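Local coordinates for protein aminoglycoside phosphotransferase (Alicyclobacillus acidocaldarius subsp. acidocaldarius, PDB 4PDY) that probably transfers a phosphate group to a small-molecule substrate, as a member of the aminoglycoside phosphotransferase family with its protein-kinase-like fold, at residues Leu131-Glu136 with Asp282-Ile287. Residues are numbered along the deposited sequence; the frame is centred on the assembly and turned at random. Where two conformers were deposited one is given.
Sequences LAQFHE and DAVRNI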
loop_
_atom_site.group_PDB
_atom_site.type_symbol
_atom_site.label_atom_id
_atom_site.label_comp_id
_atom_site.label_asym_id
_atom_site.label_seq_id
_atom_site.Cartn_x
_atom_site.Cartn_y
_atom_site.Cartn_z
ATOM N N LEU A 131 5.448 3.836 9.013
ATOM C CA LEU A 131 5.437 4.522 7.717
ATOM C C LEU A 131 5.922 5.978 7.842
ATOM O O LEU A 131 6.690 6.458 7.005
ATOM C CB LEU A 131 4.036 4.476 7.119
ATOM C CG LEU A 131 3.578 3.095 6.617
ATOM C CD1 LEU A 131 2.069 3.135 6.391
ATOM C CD2 LEU A 131 4.326 2.657 5.364
ATOM N N ALA A 132 5.471 6.657 8.883
ATOM C CA ALA A 132 5.894 8.028 9.132
ATOM C C ALA A 132 7.387 8.112 9.402
ATOM O O ALA A 132 8.081 9.014 8.947
ATOM C CB ALA A 132 5.103 8.598 10.276
ATOM N N GLN A 133 7.896 7.158 10.181
ATOM C CA GLN A 133 9.328 7.114 10.465
ATOM C C GLN A 133 10.139 6.896 9.195
ATOM O O GLN A 133 11.201 7.490 9.022
ATOM C CB GLN A 133 9.655 6.023 11.497
ATOM C CG GLN A 133 9.170 6.333 12.893
ATOM C CD GLN A 133 9.497 5.241 13.877
ATOM O OE1 GLN A 133 9.449 4.045 13.525
ATOM N NE2 GLN A 133 9.902 5.626 15.089
ATOM N N PHE A 134 9.667 6.009 8.328
ATOM C CA PHE A 134 10.359 5.772 7.063
ATOM C C PHE A 134 10.415 7.044 6.209
ATOM O O PHE A 134 11.452 7.379 5.657
ATOM C CB PHE A 134 9.671 4.632 6.302
ATOM C CG PHE A 134 10.273 4.345 4.943
ATOM C CD1 PHE A 134 11.592 3.957 4.817
ATOM C CD2 PHE A 134 9.515 4.464 3.796
ATOM C CE1 PHE A 134 12.142 3.692 3.580
ATOM C CE2 PHE A 134 10.044 4.193 2.561
ATOM C CZ PHE A 134 11.373 3.829 2.447
ATOM N N HIS A 135 9.294 7.738 6.151
ATOM C CA HIS A 135 9.210 8.950 5.341
ATOM C C HIS A 135 10.152 10.009 5.883
ATOM O O HIS A 135 10.887 10.644 5.119
ATOM C CB HIS A 135 7.777 9.445 5.301
ATOM C CG HIS A 135 7.535 10.460 4.229
ATOM N ND1 HIS A 135 7.206 10.110 2.942
ATOM C CD2 HIS A 135 7.595 11.810 4.253
ATOM C CE1 HIS A 135 7.066 11.206 2.214
ATOM N NE2 HIS A 135 7.303 12.247 2.988
ATOM N N GLU A 136 10.170 10.160 7.202
ATOM C CA GLU A 136 11.024 11.157 7.845
ATOM C C GLU A 136 12.501 10.831 7.647
ATOM O O GLU A 136 13.322 11.698 7.343
ATOM C CB GLU A 136 10.678 11.252 9.330
ATOM C CG GLU A 136 11.510 12.239 10.134
ATOM C CD GLU A 136 11.164 13.701 9.869
ATOM O OE1 GLU A 136 10.187 13.989 9.143
ATOM O OE2 GLU A 136 11.871 14.572 10.413
ATOM N N ASP A 282 1.389 12.152 13.028
ATOM C CA ASP A 282 1.618 13.453 13.661
ATOM C C ASP A 282 2.759 13.415 14.663
ATOM O O ASP A 282 3.506 14.376 14.775
ATOM C CB ASP A 282 0.336 13.925 14.345
ATOM C CG ASP A 282 0.346 15.395 14.659
ATOM O OD1 ASP A 282 0.138 16.224 13.738
ATOM O OD2 ASP A 282 0.528 15.716 15.834
ATOM N N ALA A 283 2.897 12.292 15.380
ATOM C CA ALA A 283 3.955 12.126 16.381
ATOM C C ALA A 283 5.357 12.234 15.765
ATOM O O ALA A 283 6.287 12.730 16.395
ATOM C CB ALA A 283 3.795 10.784 17.085
ATOM N N VAL A 284 5.503 11.772 14.533
ATOM C CA VAL A 284 6.781 11.872 13.839
ATOM C C VAL A 284 6.983 13.273 13.236
ATOM O O VAL A 284 8.045 13.867 13.377
ATOM C CB VAL A 284 6.906 10.767 12.769
ATOM C CG1 VAL A 284 8.204 10.904 12.000
ATOM C CG2 VAL A 284 6.802 9.393 13.423
ATOM N N ARG A 285 5.955 13.777 12.571
ATOM C CA ARG A 285 5.956 15.126 12.006
ATOM C C ARG A 285 4.517 15.584 11.898
ATOM O O ARG A 285 3.683 14.862 11.384
ATOM C CB ARG A 285 6.645 15.146 10.642
ATOM C CG ARG A 285 6.712 16.511 9.986
ATOM C CD ARG A 285 7.657 16.520 8.797
ATOM N NE ARG A 285 7.808 17.863 8.245
ATOM C CZ ARG A 285 8.565 18.827 8.774
ATOM N NH1 ARG A 285 9.257 18.623 9.894
ATOM N NH2 ARG A 285 8.622 20.012 8.180
ATOM N N ASN A 286 4.260 16.807 12.370
ATOM C CA ASN A 286 2.951 17.461 12.312
ATOM C C ASN A 286 2.244 17.255 10.990
ATOM O O ASN A 286 2.870 17.382 9.931
ATOM C CB ASN A 286 3.140 18.979 12.509
ATOM C CG ASN A 286 1.827 19.754 12.475
ATOM O OD1 ASN A 286 0.947 19.537 13.303
ATOM N ND2 ASN A 286 1.698 20.672 11.519
ATOM N N ILE A 287 0.946 16.962 11.035
ATOM C CA ILE A 287 0.138 16.948 9.822
ATOM C C ILE A 287 -0.485 18.337 9.623
ATOM O O ILE A 287 -1.379 18.737 10.388
ATOM C CB ILE A 287 -1.005 15.929 9.927
ATOM C CG1 ILE A 287 -0.468 14.529 10.273
ATOM C CG2 ILE A 287 -1.802 15.859 8.639
ATOM C CD1 ILE A 287 -1.581 13.563 10.648
HETATM O O HOH W 1 9.562 16.039 12.197
#
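Val284 docks onto Ala132, Gln133 and Glu136 in a small apolar surface contact, joining the segment 282-287, on helix 271-284 and the loop after it, to helix 121-137 in a phosphotransferase of the protein-kinase clan. It is a worked example of one beta-branched side chain supplying most of the apolar contact between two segments. The two methyls divide the work. CG1, anti to the backbone N (chi1 177°), rests 3.7 Å from CB of Glu136 and also meets the carbonyl O of Ala132, an oxygen already engaged by the backbone N of Glu136. CG2 lies 3.7 Å from CB of Ala132 and reaches CG of Gln133 at 3.9 Å, the side chains of Gln133 and Val284 crossing at about a right angle; Gln133 OE1 is hydrogen-bonded to Lys84. An alanine here lacks both methyls and would probably leave a gap beside Ala132 and the aliphatic parts of Gln133 and Glu136.

Beyond this patch the contact becomes polar. Glu136 bends at chi2 (74°), bringing OE1 to 3.6 Å from CD of Arg285, beside its aliphatic chain, while Arg285 NE stays 4.6 Å from Glu136 OE1. A water bridges the segments, donating to Val284 O at 2.9 Å and Glu136 OE2 at 3.3 Å, with a weak link to Arg285 NH1. Direct cohesion is thus mainly van der Waals, while the opposite charges of Glu136 and Arg285, with Arg139 also near, probably add a long-range attraction.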